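Local coordinates for protein exopolygalacturonase (Yersinia enterocolitica, PDB 2UVF) that hydrolyses pectic polygalacturonan, probably releasing digalacturonic acid from chain ends, as an exo-acting family 28 glycoside hydrolase, at residues His97-Asn101 with Asn485-Asp489; Ser198-Trp202 with Asp225-Gly229; Ala215-Glu221 with Gly267-Asn272; Asn387-Val393 with Glu419-Trp425; Thr444-Asp450 with Ile473-Asn479. All coordinates share one frame; numbering follows the deposited sequence.

Contact 1: residues His97-Asn101 with Asn485-Asp489; sequences HFYVN and NAMRD. With NI (nickel (II) ion), chain J; SO4 (sulfate ion), chain E.
F98 pushes the far end of its ring against A486 and R488 in a small, mainly apolar contact between domains, where helix 92-100 of the fibronectin type III region meets a strand of the catalytic part. CG of F98 stands anti to the backbone N (chi1 175°), and this carries the far end of the ring to strand 476-490. CE2 lies 3.7 Å from A486 CB, and CE1 comes within 3.3 Å of R488 CB. Between these two, the carbonyl carbon of M487 meets the ring edge near its plane. The hydroxyl of Y99 touches A486 CB more loosely, its polar partners being the backbone of H108 and I110.

The strand belongs to the right-handed parallel beta-helix of family 28 enzymes, so a side chain of the N-terminal domain rests against the flank of the beta-helix. Farther out, R488 extends to N101. The amide and guanidinium planes stand nearly perpendicular, 87° apart, and N101 OD1 sits over the guanidinium face, 2.8 Å from R488 NH1, at an angle too poor for a hydrogen bond. R488 NH2 is hydrogen-bonded to a sulfate, probably from the crystallisation liquor (O1 3.0 Å, O3 3.2 Å); D489 adds a long, charge-only salt bridge to NH1. On the helix, H97 turns its imidazole to a nickel ion, with NE2 2.1 Å from the metal and two waters also bound to it.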
# COMPACT_ATOMS: atom_id res chain seq x y z
N HIS A 97 16.67 -11.53 5.59
CA HIS A 97 17.81 -11.50 4.71
C HIS A 97 18.39 -10.09 4.64
O HIS A 97 19.61 -9.91 4.49
CB HIS A 97 17.45 -12.05 3.33
CG HIS A 97 18.52 -11.83 2.32
ND1 HIS A 97 18.51 -10.76 1.45
CD2 HIS A 97 19.68 -12.48 2.10
CE1 HIS A 97 19.60 -10.79 0.70
NE2 HIS A 97 20.34 -11.82 1.08
N PHE A 98 17.53 -9.10 4.82
CA PHE A 98 17.94 -7.69 4.78
C PHE A 98 19.07 -7.46 5.78
O PHE A 98 20.00 -6.74 5.51
CB PHE A 98 16.73 -6.78 5.05
CG PHE A 98 17.06 -5.32 5.14
CD1 PHE A 98 17.01 -4.50 4.00
CD2 PHE A 98 17.37 -4.73 6.38
CE1 PHE A 98 17.29 -3.15 4.09
CE2 PHE A 98 17.65 -3.38 6.46
CZ PHE A 98 17.60 -2.58 5.31
N TYR A 99 18.97 -8.08 6.96
CA TYR A 99 19.99 -7.92 7.98
C TYR A 99 21.23 -8.81 7.82
O TYR A 99 22.22 -8.57 8.51
CB TYR A 99 19.39 -8.10 9.37
CG TYR A 99 18.28 -7.13 9.68
CD1 TYR A 99 18.56 -5.82 10.08
CD2 TYR A 99 16.95 -7.51 9.56
CE1 TYR A 99 17.54 -4.94 10.38
CE2 TYR A 99 15.93 -6.62 9.83
CZ TYR A 99 16.23 -5.34 10.25
OH TYR A 99 15.21 -4.46 10.53
N VAL A 100 21.18 -9.82 6.93
CA VAL A 100 22.33 -10.71 6.65
C VAL A 100 23.60 -9.95 6.28
O VAL A 100 24.70 -10.38 6.61
CB VAL A 100 22.01 -11.69 5.55
N ASN A 101 23.42 -8.85 5.56
CA ASN A 101 24.50 -7.93 5.17
C ASN A 101 25.02 -7.06 6.33
O ASN A 101 26.14 -6.54 6.27
CB ASN A 101 24.00 -7.01 4.04
CG ASN A 101 24.34 -7.54 2.65
OD1 ASN A 101 24.16 -6.83 1.66
ND2 ASN A 101 24.84 -8.78 2.58
N ASN A 485 11.90 2.01 10.97
CA ASN A 485 12.03 1.45 9.63
C ASN A 485 13.48 1.39 9.27
O ASN A 485 14.24 2.32 9.59
CB ASN A 485 11.32 2.34 8.60
CG ASN A 485 9.83 2.42 8.82
OD1 ASN A 485 9.24 3.50 8.77
ND2 ASN A 485 9.22 1.29 9.05
N ALA A 486 13.87 0.33 8.57
CA ALA A 486 15.22 0.20 8.07
C ALA A 486 15.26 0.16 6.56
O ALA A 486 14.44 -0.50 5.93
CB ALA A 486 15.91 -1.05 8.67
N MET A 487 16.24 0.85 5.97
CA MET A 487 16.26 1.01 4.53
C MET A 487 17.66 0.88 3.94
O MET A 487 18.63 1.30 4.55
CB MET A 487 15.65 2.35 4.13
CG MET A 487 14.38 2.71 4.91
SD MET A 487 13.35 3.95 4.08
CE MET A 487 14.04 5.50 4.56
N ARG A 488 17.75 0.29 2.75
CA ARG A 488 19.06 0.02 2.15
C ARG A 488 18.99 0.19 0.65
O ARG A 488 18.07 -0.31 0.00
CB ARG A 488 19.55 -1.40 2.53
CG ARG A 488 20.73 -1.91 1.73
CD ARG A 488 21.48 -3.06 2.39
NE ARG A 488 22.91 -2.92 2.08
CZ ARG A 488 23.55 -3.64 1.16
NH1 ARG A 488 22.89 -4.59 0.50
NH2 ARG A 488 24.83 -3.43 0.91
N ASP A 489 19.96 0.91 0.09
CA ASP A 489 20.06 1.05 -1.36
C ASP A 489 18.85 1.74 -1.99
O ASP A 489 18.41 1.38 -3.08
CB ASP A 489 20.32 -0.32 -2.02
CG ASP A 489 21.68 -0.89 -1.71
OD1 ASP A 489 22.55 -0.16 -1.21
OD2 ASP A 489 21.91 -2.07 -1.97
NI NI J . 22.20 -12.42 0.28
S SO4 E . 27.50 -1.60 2.70
O1 SO4 E . 26.60 -2.65 3.20
O2 SO4 E . 28.85 -2.17 2.60
O3 SO4 E . 27.06 -1.14 1.38
O4 SO4 E . 27.53 -0.47 3.64
O HOH W 1 21.44 -12.31 -1.84
O HOH W 2 22.86 -10.23 0.57

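Contact 2: residues Ser198-Trp202 with Asp225-Gly229; sequences SGALW and DYPAG
W202 and P227 lie alongside with their side chains running in opposing senses, the indole presenting the rim of its six-membered ring to the proline. P227 CG lies near the indole plane, 4.1 Å from W202 CZ2. Farther along the same rim, W202 CH2 meets the carbonyl O of A228 at 3.8 Å and then approaches G229 CA. With CG anti to its own carbonyl carbon (chi1 -52°), W202 swings the benzene half of the indole toward 225-229.

A200 fills the middle of the contact. Its methyl group points at the other segment and touches two side chains, with CB 4.0 Å from P227 CD and 4.1 Å from Y226 CD1. The phenol of Y226 meets the backbone of G199 and A200 obliquely. Its hydroxyl passes S198 O and bonds instead to the carbonyl of S220.

A single hydrogen bond ties the two backbones: A200 N donates to D225 O at 2.8 Å, with an N-H...O angle of 153°. The same oxygen receives a CA-H...O contact from G199, 3.5 Å from G199 CA. Here the backbones come very close, with the CA atoms of G199 and D225 4.6 Å apart.

The contact fastens the loop leading into strand 228-230 to the end of beta-helix strand 194-202. That strand is paired with 215-219 and 245-247, helix 173-181 packs against S198, L201 and D225, and helix 307-317 covers Y226.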
# COMPACT_ATOMS: atom_id res chain seq x y z
N SER A 198 -10.66 -14.03 -17.87
CA SER A 198 -11.92 -13.41 -17.45
C SER A 198 -11.90 -11.92 -17.75
O SER A 198 -10.83 -11.32 -17.86
CB SER A 198 -12.18 -13.68 -15.97
OG SER A 198 -13.31 -12.97 -15.48
N GLY A 199 -13.09 -11.34 -17.91
CA GLY A 199 -13.25 -9.89 -18.01
C GLY A 199 -13.66 -9.35 -16.66
O GLY A 199 -13.59 -10.07 -15.65
N ALA A 200 -14.11 -8.10 -16.63
CA ALA A 200 -14.54 -7.48 -15.37
C ALA A 200 -15.58 -8.32 -14.64
O ALA A 200 -16.53 -8.79 -15.24
CB ALA A 200 -15.08 -6.07 -15.61
N LEU A 201 -15.37 -8.49 -13.34
CA LEU A 201 -16.30 -9.22 -12.48
C LEU A 201 -16.77 -8.24 -11.42
O LEU A 201 -16.09 -7.26 -11.14
CB LEU A 201 -15.61 -10.42 -11.82
CG LEU A 201 -14.85 -11.41 -12.71
CD1 LEU A 201 -13.80 -12.18 -11.90
CD2 LEU A 201 -15.78 -12.38 -13.45
N TRP A 202 -17.93 -8.50 -10.83
CA TRP A 202 -18.57 -7.54 -9.93
C TRP A 202 -18.94 -8.27 -8.65
O TRP A 202 -19.75 -9.19 -8.66
CB TRP A 202 -19.79 -6.91 -10.60
CG TRP A 202 -19.49 -6.34 -11.96
CD1 TRP A 202 -19.46 -7.03 -13.15
CD2 TRP A 202 -19.15 -4.99 -12.27
NE1 TRP A 202 -19.11 -6.18 -14.18
CE2 TRP A 202 -18.92 -4.92 -13.67
CE3 TRP A 202 -19.01 -3.82 -11.50
CZ2 TRP A 202 -18.56 -3.73 -14.32
CZ3 TRP A 202 -18.66 -2.63 -12.15
CH2 TRP A 202 -18.45 -2.60 -13.55
N ASP A 225 -14.68 -6.59 -22.60
CA ASP A 225 -14.98 -7.35 -21.39
C ASP A 225 -14.84 -6.51 -20.13
O ASP A 225 -14.99 -7.02 -19.02
CB ASP A 225 -14.09 -8.58 -21.33
CG ASP A 225 -14.66 -9.74 -22.11
OD1 ASP A 225 -15.76 -10.23 -21.72
OD2 ASP A 225 -14.01 -10.17 -23.10
N TYR A 226 -14.57 -5.22 -20.31
CA TYR A 226 -14.45 -4.25 -19.23
C TYR A 226 -15.36 -3.07 -19.59
O TYR A 226 -14.92 -2.12 -20.25
CB TYR A 226 -12.99 -3.78 -19.03
CG TYR A 226 -11.96 -4.89 -18.90
CD1 TYR A 226 -11.59 -5.38 -17.64
CD2 TYR A 226 -11.34 -5.45 -20.02
CE1 TYR A 226 -10.64 -6.41 -17.50
CE2 TYR A 226 -10.39 -6.48 -19.91
CZ TYR A 226 -10.05 -6.94 -18.64
OH TYR A 226 -9.11 -7.95 -18.50
N PRO A 227 -16.65 -3.13 -19.17
CA PRO A 227 -17.58 -2.08 -19.57
C PRO A 227 -17.43 -0.89 -18.62
O PRO A 227 -16.61 -0.96 -17.70
CB PRO A 227 -18.95 -2.76 -19.44
CG PRO A 227 -18.77 -3.90 -18.46
CD PRO A 227 -17.27 -4.13 -18.28
N ALA A 228 -18.18 0.19 -18.85
CA ALA A 228 -17.98 1.41 -18.05
C ALA A 228 -17.96 1.08 -16.56
O ALA A 228 -18.77 0.27 -16.09
CB ALA A 228 -19.06 2.45 -18.37
N GLY A 229 -17.05 1.72 -15.83
CA GLY A 229 -16.75 1.35 -14.45
C GLY A 229 -17.09 2.37 -13.40
O GLY A 229 -17.92 2.11 -12.54

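Contact 3: residues Ala215-Glu221 with Gly267-Asn272; sequences AILLGSE and GVIDGN
N272 reaches back to G219 at the end of a parallel strand pair, 215-219 with 268-270, two successive rungs on one face of the right-handed beta-helix. From its CB, 3.1 Å from G219 O, the N272 side chain runs with CG anti to the backbone N (chi1 -155°). CG passes L218 CD1 at 3.8 Å, and OD1 stays near that same methyl. At the tip, ND2 donates to G219 O, modelled at 2.5 Å, shorter than such a bond usually is, so its exact length is doubtful. ND2 also lies close to CB of E221, whose carboxylate pairs with K197.

Along the strands I216 pairs with V268, L217 with I269 and L218 with D270. The backbone bonds alternate from V268 N to A215 O, L217 N to V268 O, D270 N to L217 O and G219 N to D270 O. I216 and V268 lie side by side on one face, as do L218 and D270; L217 and I269 occupy the other, packing with L211 and I245. L218 CD1 is 3.7 Å from D270 CG. The D270 carboxylate also closes an Asx turn: OD1 accepts from N272 N at 3.2 Å, met on its anti side and 33° out of the carboxylate plane.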
# COMPACT_ATOMS: atom_id res chain seq x y z
N ALA A 215 -4.09 -21.31 -8.73
CA ALA A 215 -5.07 -20.49 -9.47
C ALA A 215 -4.50 -19.22 -10.09
O ALA A 215 -3.84 -18.44 -9.41
CB ALA A 215 -6.25 -20.13 -8.58
N ILE A 216 -4.78 -18.99 -11.37
CA ILE A 216 -4.47 -17.70 -12.01
C ILE A 216 -5.72 -17.12 -12.65
O ILE A 216 -6.28 -17.67 -13.60
CB ILE A 216 -3.34 -17.78 -13.07
CG1 ILE A 216 -2.05 -18.35 -12.46
CG2 ILE A 216 -3.06 -16.40 -13.69
CD1 ILE A 216 -0.97 -18.67 -13.49
N LEU A 217 -6.18 -16.00 -12.08
CA LEU A 217 -7.18 -15.18 -12.72
C LEU A 217 -6.49 -14.23 -13.68
O LEU A 217 -5.85 -13.24 -13.28
CB LEU A 217 -8.05 -14.44 -11.69
CG LEU A 217 -9.23 -13.62 -12.25
CD1 LEU A 217 -10.31 -14.51 -12.88
CD2 LEU A 217 -9.82 -12.71 -11.18
N LEU A 218 -6.63 -14.56 -14.97
CA LEU A 218 -6.01 -13.82 -16.06
C LEU A 218 -6.99 -12.81 -16.71
O LEU A 218 -8.08 -13.18 -17.14
CB LEU A 218 -5.44 -14.79 -17.12
CG LEU A 218 -4.60 -14.23 -18.29
CD1 LEU A 218 -3.46 -13.31 -17.84
CD2 LEU A 218 -4.05 -15.35 -19.18
N GLY A 219 -6.58 -11.55 -16.78
CA GLY A 219 -7.37 -10.55 -17.46
C GLY A 219 -7.55 -10.88 -18.92
O GLY A 219 -6.64 -11.43 -19.56
N SER A 220 -8.73 -10.58 -19.45
CA SER A 220 -8.97 -10.62 -20.90
C SER A 220 -8.20 -9.45 -21.49
O SER A 220 -7.98 -8.44 -20.82
CB SER A 220 -10.46 -10.51 -21.20
OG SER A 220 -10.68 -10.15 -22.56
N GLU A 221 -7.75 -9.59 -22.73
CA GLU A 221 -7.10 -8.48 -23.41
C GLU A 221 -8.10 -7.68 -24.28
O GLU A 221 -7.72 -6.71 -24.94
CB GLU A 221 -5.86 -8.96 -24.18
CG GLU A 221 -6.13 -9.71 -25.51
CD GLU A 221 -6.64 -11.16 -25.33
OE1 GLU A 221 -7.43 -11.44 -24.40
OE2 GLU A 221 -6.25 -12.02 -26.15
N GLY A 267 -3.40 -17.75 -4.52
CA GLY A 267 -3.45 -17.67 -5.98
C GLY A 267 -3.02 -16.31 -6.53
O GLY A 267 -2.75 -15.37 -5.77
N VAL A 268 -2.99 -16.22 -7.87
CA VAL A 268 -2.50 -15.05 -8.60
C VAL A 268 -3.65 -14.31 -9.29
O VAL A 268 -4.59 -14.94 -9.81
CB VAL A 268 -1.42 -15.48 -9.63
CG1 VAL A 268 -1.03 -14.34 -10.60
CG2 VAL A 268 -0.19 -16.06 -8.92
N ILE A 269 -3.60 -12.98 -9.26
CA ILE A 269 -4.45 -12.14 -10.10
C ILE A 269 -3.57 -11.42 -11.10
O ILE A 269 -2.73 -10.59 -10.72
CB ILE A 269 -5.28 -11.10 -9.31
CG1 ILE A 269 -6.00 -11.76 -8.11
CG2 ILE A 269 -6.28 -10.43 -10.26
CD1 ILE A 269 -6.58 -10.80 -7.08
N ASP A 270 -3.77 -11.75 -12.37
CA ASP A 270 -2.94 -11.27 -13.46
C ASP A 270 -3.77 -10.37 -14.39
O ASP A 270 -4.75 -10.82 -14.97
CB ASP A 270 -2.31 -12.45 -14.20
CG ASP A 270 -1.28 -12.01 -15.19
OD1 ASP A 270 -1.29 -10.84 -15.61
OD2 ASP A 270 -0.44 -12.84 -15.58
N GLY A 271 -3.38 -9.10 -14.51
CA GLY A 271 -4.19 -8.11 -15.22
C GLY A 271 -4.10 -8.11 -16.74
O GLY A 271 -4.95 -7.51 -17.41
N ASN A 272 -3.04 -8.74 -17.26
CA ASN A 272 -2.83 -9.02 -18.68
C ASN A 272 -2.54 -7.73 -19.45
O ASN A 272 -2.86 -7.63 -20.66
CB ASN A 272 -4.02 -9.81 -19.28
CG ASN A 272 -3.64 -10.64 -20.50
OD1 ASN A 272 -2.46 -10.70 -20.91
ND2 ASN A 272 -4.63 -11.30 -21.09

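Contact 4: residues Asn387-Val393 with Glu419-Trp425; sequences NSQNVMV and EPMKGAW
The amide of Q389 and the carboxylate of E419 lie stacked, their planes only 14° apart, with Q389 CD 3.4 Å from E419 CD. The two side chains cross as they meet. In the plane of the Q389 amide, NE2 donates to P420 O at 2.9 Å, which fixes the rotation of the group over the carboxylate. E419 OE1 is in turn bonded to NE2 of H363. At the far end of the paired strands, M392 and W425 run side by side: M392 CE comes to W425 CE3 at 3.8 Å, and the sulfur makes an oblique Met-aromatic contact, 5.2 Å from the centroid of the six-membered ring. W425 NE1 bonds to E454.

Between these groups the backbones form a parallel ladder, neighbouring rungs of the right-handed beta-helix. S388 O accepts from K422 N, N390 N donates to K422 O and V391 N to G423 O; V391 O then takes W425 N, and V393 N closes on W425 O. Q389 pairs with K422, V391 with A424 and M392 with W425. N390 and G423, both at positive phi, come opposite each other where segment 387-393 turns a corner. On the buried face V391 CG2 meets A424 CB at 3.8 Å. M421 is bent at chi2 (57°) and again at chi3, folding its thioether back on S388: CE touches S388 O, while S388 N makes a weak hydrogen bond to SD at 3.5 Å. F385 and F407 border this layer, and the side chain of N387, at its pocket-side end, lies about 8 Å from bound galacturonic acid.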
# COMPACT_ATOMS: atom_id res chain seq x y z
N ASN A 387 -9.67 8.50 -0.05
CA ASN A 387 -10.78 9.00 0.78
C ASN A 387 -11.36 7.89 1.66
O ASN A 387 -12.58 7.80 1.85
CB ASN A 387 -11.89 9.67 -0.08
CG ASN A 387 -11.39 10.91 -0.79
OD1 ASN A 387 -11.55 12.02 -0.30
ND2 ASN A 387 -10.75 10.72 -1.94
N SER A 388 -10.46 7.07 2.19
CA SER A 388 -10.81 5.90 2.99
C SER A 388 -10.50 6.13 4.47
O SER A 388 -9.87 7.12 4.84
CB SER A 388 -10.07 4.66 2.47
OG SER A 388 -10.48 4.38 1.16
N GLN A 389 -10.95 5.23 5.32
CA GLN A 389 -10.74 5.42 6.75
C GLN A 389 -10.46 4.13 7.47
O GLN A 389 -11.07 3.11 7.19
CB GLN A 389 -11.91 6.17 7.39
CG GLN A 389 -12.32 7.42 6.59
CD GLN A 389 -12.91 8.52 7.42
OE1 GLN A 389 -13.52 8.27 8.47
NE2 GLN A 389 -12.74 9.75 6.97
N ASN A 390 -9.50 4.18 8.41
CA ASN A 390 -9.10 3.01 9.20
C ASN A 390 -8.63 1.85 8.30
O ASN A 390 -9.33 0.87 8.12
CB ASN A 390 -10.25 2.62 10.16
CG ASN A 390 -9.87 1.51 11.12
OD1 ASN A 390 -10.65 0.57 11.32
ND2 ASN A 390 -8.69 1.61 11.73
N VAL A 391 -7.43 2.00 7.74
CA VAL A 391 -6.83 0.99 6.85
C VAL A 391 -5.49 0.42 7.41
O VAL A 391 -4.81 1.03 8.22
CB VAL A 391 -6.68 1.48 5.36
CG1 VAL A 391 -7.97 2.19 4.87
CG2 VAL A 391 -5.47 2.41 5.18
N MET A 392 -5.14 -0.78 6.98
CA MET A 392 -4.02 -1.50 7.58
C MET A 392 -3.37 -2.36 6.52
O MET A 392 -4.07 -3.01 5.78
CB MET A 392 -4.55 -2.39 8.69
CG MET A 392 -3.55 -2.82 9.68
SD MET A 392 -4.27 -4.15 10.66
CE MET A 392 -5.41 -3.26 11.72
N VAL A 393 -2.04 -2.29 6.43
CA VAL A 393 -1.27 -3.13 5.53
C VAL A 393 -0.08 -3.74 6.28
O VAL A 393 0.81 -3.03 6.75
CB VAL A 393 -0.76 -2.32 4.30
CG1 VAL A 393 0.23 -3.12 3.48
CG2 VAL A 393 -1.92 -1.87 3.42
N GLU A 419 -14.94 12.36 2.42
CA GLU A 419 -14.16 12.12 3.64
C GLU A 419 -12.68 12.43 3.51
O GLU A 419 -12.10 12.25 2.44
CB GLU A 419 -14.20 10.64 3.92
CG GLU A 419 -15.24 10.11 4.85
CD GLU A 419 -15.18 8.60 4.85
OE1 GLU A 419 -15.92 7.98 5.63
OE2 GLU A 419 -14.37 8.05 4.05
N PRO A 420 -12.03 12.84 4.61
CA PRO A 420 -10.58 12.83 4.51
C PRO A 420 -10.06 11.37 4.47
O PRO A 420 -10.76 10.46 4.94
CB PRO A 420 -10.14 13.57 5.77
CG PRO A 420 -11.23 13.35 6.73
CD PRO A 420 -12.49 13.31 5.93
N MET A 421 -8.89 11.17 3.84
CA MET A 421 -8.15 9.92 3.94
C MET A 421 -7.56 9.87 5.37
O MET A 421 -6.54 10.50 5.65
CB MET A 421 -7.07 9.87 2.84
CG MET A 421 -6.16 8.63 2.77
SD MET A 421 -6.98 7.04 2.59
CE MET A 421 -6.77 6.36 4.25
N LYS A 422 -8.23 9.14 6.28
CA LYS A 422 -7.93 9.21 7.72
C LYS A 422 -7.72 7.85 8.39
O LYS A 422 -8.63 7.02 8.41
CB LYS A 422 -9.04 10.02 8.45
CG LYS A 422 -8.92 10.06 9.97
CD LYS A 422 -10.02 10.90 10.67
CE LYS A 422 -9.93 10.67 12.19
NZ LYS A 422 -11.09 11.18 13.03
N GLY A 423 -6.53 7.61 8.93
CA GLY A 423 -6.26 6.36 9.66
C GLY A 423 -5.61 5.23 8.87
O GLY A 423 -6.31 4.35 8.34
N ALA A 424 -4.28 5.23 8.81
CA ALA A 424 -3.55 4.15 8.12
C ALA A 424 -2.45 3.54 9.01
O ALA A 424 -1.72 4.25 9.67
CB ALA A 424 -2.95 4.68 6.85
N TRP A 425 -2.32 2.23 9.02
CA TRP A 425 -1.28 1.63 9.83
C TRP A 425 -0.50 0.66 8.96
O TRP A 425 -1.03 -0.32 8.45
CB TRP A 425 -1.90 1.05 11.11
CG TRP A 425 -1.00 0.45 12.13
CD1 TRP A 425 0.32 0.71 12.36
CD2 TRP A 425 -1.39 -0.55 13.08
NE1 TRP A 425 0.79 -0.08 13.40
CE2 TRP A 425 -0.25 -0.85 13.86
CE3 TRP A 425 -2.59 -1.21 13.35
CZ2 TRP A 425 -0.28 -1.79 14.90
CZ3 TRP A 425 -2.63 -2.15 14.38
CH2 TRP A 425 -1.48 -2.42 15.15

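Contact 5: residues Thr444-Asp450 with Ile473-Asn479; sequences TGAWIED and IGGGARN
W447 and R478 meet by stacking. The guanidinium lies flat on the indole, planes about 10° apart, and its CZ sits 3.8 Å from the centroid of the five-membered ring, a cation-pi interaction. The opposite indole face is covered by backbone, with G475 CA making a CH-pi contact.

Charge and polar side chains follow. E449 runs alongside R478 with carboxylate and guanidinium nearly coplanar, and OE1 takes NE at 3.0 Å in a salt bridge. A water joins E449 OE2 to R478 NH2, while NH1 bonds to Y520. Stacking and salt bridge together hold the guanidinium flat against the indole. At the corner, N479 ND2 donates to D450 OD1 at 3.1 Å, from above the carboxylate plane.

Backbone bonds make a parallel ladder: I448 N to G476 O, then R478 N to I448 O. T444 O is gripped twice, by W447 N within a type I turn and by G476 N at 2.9 Å, from opposite faces of its carbonyl plane. G475 CA also makes CA-H...O contacts to T444 O and G445 O.

I448 CB and A477 CB pack inside the beta-helix against T440. Strand 421-427 flanks this pair of rungs on one side and strand 518-532 on the other.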
# COMPACT_ATOMS: atom_id res chain seq x y z
N THR A 444 -4.16 15.60 -2.43
CA THR A 444 -4.27 15.87 -0.98
C THR A 444 -5.51 16.68 -0.55
O THR A 444 -5.62 17.10 0.62
CB THR A 444 -2.99 16.53 -0.42
OG1 THR A 444 -2.71 17.71 -1.17
CG2 THR A 444 -1.80 15.58 -0.51
N GLY A 445 -6.43 16.87 -1.49
CA GLY A 445 -7.68 17.64 -1.32
C GLY A 445 -8.44 17.61 -0.01
O GLY A 445 -8.51 18.62 0.68
N ALA A 446 -9.03 16.48 0.34
CA ALA A 446 -9.82 16.39 1.58
C ALA A 446 -8.97 16.16 2.85
O ALA A 446 -9.52 15.97 3.94
CB ALA A 446 -10.91 15.31 1.46
N TRP A 447 -7.65 16.20 2.70
CA TRP A 447 -6.69 15.90 3.78
C TRP A 447 -6.31 14.41 3.86
O TRP A 447 -7.16 13.53 3.79
CB TRP A 447 -7.15 16.42 5.16
CG TRP A 447 -7.00 17.93 5.31
CD1 TRP A 447 -8.00 18.86 5.23
CD2 TRP A 447 -5.78 18.67 5.55
NE1 TRP A 447 -7.48 20.13 5.40
CE2 TRP A 447 -6.13 20.04 5.60
CE3 TRP A 447 -4.44 18.30 5.72
CZ2 TRP A 447 -5.18 21.05 5.82
CZ3 TRP A 447 -3.50 19.30 5.94
CH2 TRP A 447 -3.87 20.66 5.99
N ILE A 448 -5.01 14.16 3.98
CA ILE A 448 -4.49 12.84 4.32
C ILE A 448 -3.93 12.93 5.74
O ILE A 448 -3.14 13.83 6.05
CB ILE A 448 -3.38 12.37 3.32
CG1 ILE A 448 -3.97 12.21 1.91
CG2 ILE A 448 -2.71 11.07 3.82
CD1 ILE A 448 -3.00 12.43 0.78
N GLU A 449 -4.35 12.02 6.61
CA GLU A 449 -4.04 12.21 8.02
C GLU A 449 -4.06 10.93 8.85
O GLU A 449 -4.71 9.95 8.48
CB GLU A 449 -5.01 13.23 8.61
CG GLU A 449 -6.45 12.73 8.68
CD GLU A 449 -7.48 13.83 8.90
OE1 GLU A 449 -7.12 15.04 8.84
OE2 GLU A 449 -8.65 13.47 9.13
N ASP A 450 -3.36 10.98 9.98
CA ASP A 450 -3.31 9.90 10.96
C ASP A 450 -2.71 8.64 10.33
O ASP A 450 -3.32 7.58 10.38
CB ASP A 450 -4.70 9.57 11.55
CG ASP A 450 -5.46 10.80 12.09
OD1 ASP A 450 -4.86 11.89 12.31
OD2 ASP A 450 -6.69 10.65 12.31
N ILE A 473 -4.23 22.02 -5.57
CA ILE A 473 -4.92 20.83 -5.03
C ILE A 473 -5.53 21.09 -3.64
O ILE A 473 -6.59 20.54 -3.29
CB ILE A 473 -4.01 19.58 -5.04
CG1 ILE A 473 -3.80 19.11 -6.48
CG2 ILE A 473 -4.64 18.44 -4.23
CD1 ILE A 473 -2.56 18.30 -6.72
N GLY A 474 -4.88 21.93 -2.86
CA GLY A 474 -5.36 22.26 -1.52
C GLY A 474 -5.22 21.09 -0.58
O GLY A 474 -4.57 20.09 -0.91
N GLY A 475 -5.83 21.22 0.60
CA GLY A 475 -5.71 20.20 1.64
C GLY A 475 -4.26 20.03 2.08
O GLY A 475 -3.59 21.01 2.44
N GLY A 476 -3.79 18.79 2.05
CA GLY A 476 -2.44 18.47 2.47
C GLY A 476 -2.42 17.18 3.27
O GLY A 476 -3.36 16.39 3.22
N ALA A 477 -1.32 16.96 3.98
CA ALA A 477 -1.17 15.81 4.85
C ALA A 477 -0.68 16.28 6.21
O ALA A 477 0.13 17.21 6.32
CB ALA A 477 -0.23 14.77 4.25
N ARG A 478 -1.21 15.65 7.25
CA ARG A 478 -0.89 16.00 8.61
C ARG A 478 -0.89 14.75 9.46
O ARG A 478 -1.48 13.73 9.08
CB ARG A 478 -1.88 17.03 9.17
CG ARG A 478 -3.35 16.61 9.20
CD ARG A 478 -4.22 17.86 9.45
NE ARG A 478 -5.67 17.62 9.35
CZ ARG A 478 -6.57 18.58 9.18
NH1 ARG A 478 -6.20 19.86 9.08
NH2 ARG A 478 -7.86 18.28 9.08
N ASN A 479 -0.22 14.84 10.60
CA ASN A 479 -0.07 13.72 11.53
C ASN A 479 0.36 12.40 10.85
O ASN A 479 -0.32 11.39 10.92
CB ASN A 479 -1.31 13.56 12.41
CG ASN A 479 -1.09 12.56 13.52
OD1 ASN A 479 0.03 12.39 14.00
ND2 ASN A 479 -2.16 11.86 13.91
O HOH W 3 -10.02 15.94 9.34

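How the contacts relate
Contacts 3 to 5 join rungs of the parallel beta-helix, contact 2 fastens a loop to it, and contact 1 joins it to the N-terminal domain. Along the chain contact 1 spans the rest; contacts 2 and 3 interleave, and contacts 4 and 5 follow in series. Contacts 2 and 3 have centres about 13 Å apart and touch through paired strands 194-202 and 215-219. Contacts 4 and 5, centres about 12 Å apart, touch through 421-427 and 448-459. Contacts 3 and 5, centres about 34 Å apart, lie on opposite sides of the chain's centre. Contacts 1 and 5 share strand 476-490. The solenoid thus places contacts 4 and 5 beside the galacturonate pocket and a docked domain on its flank.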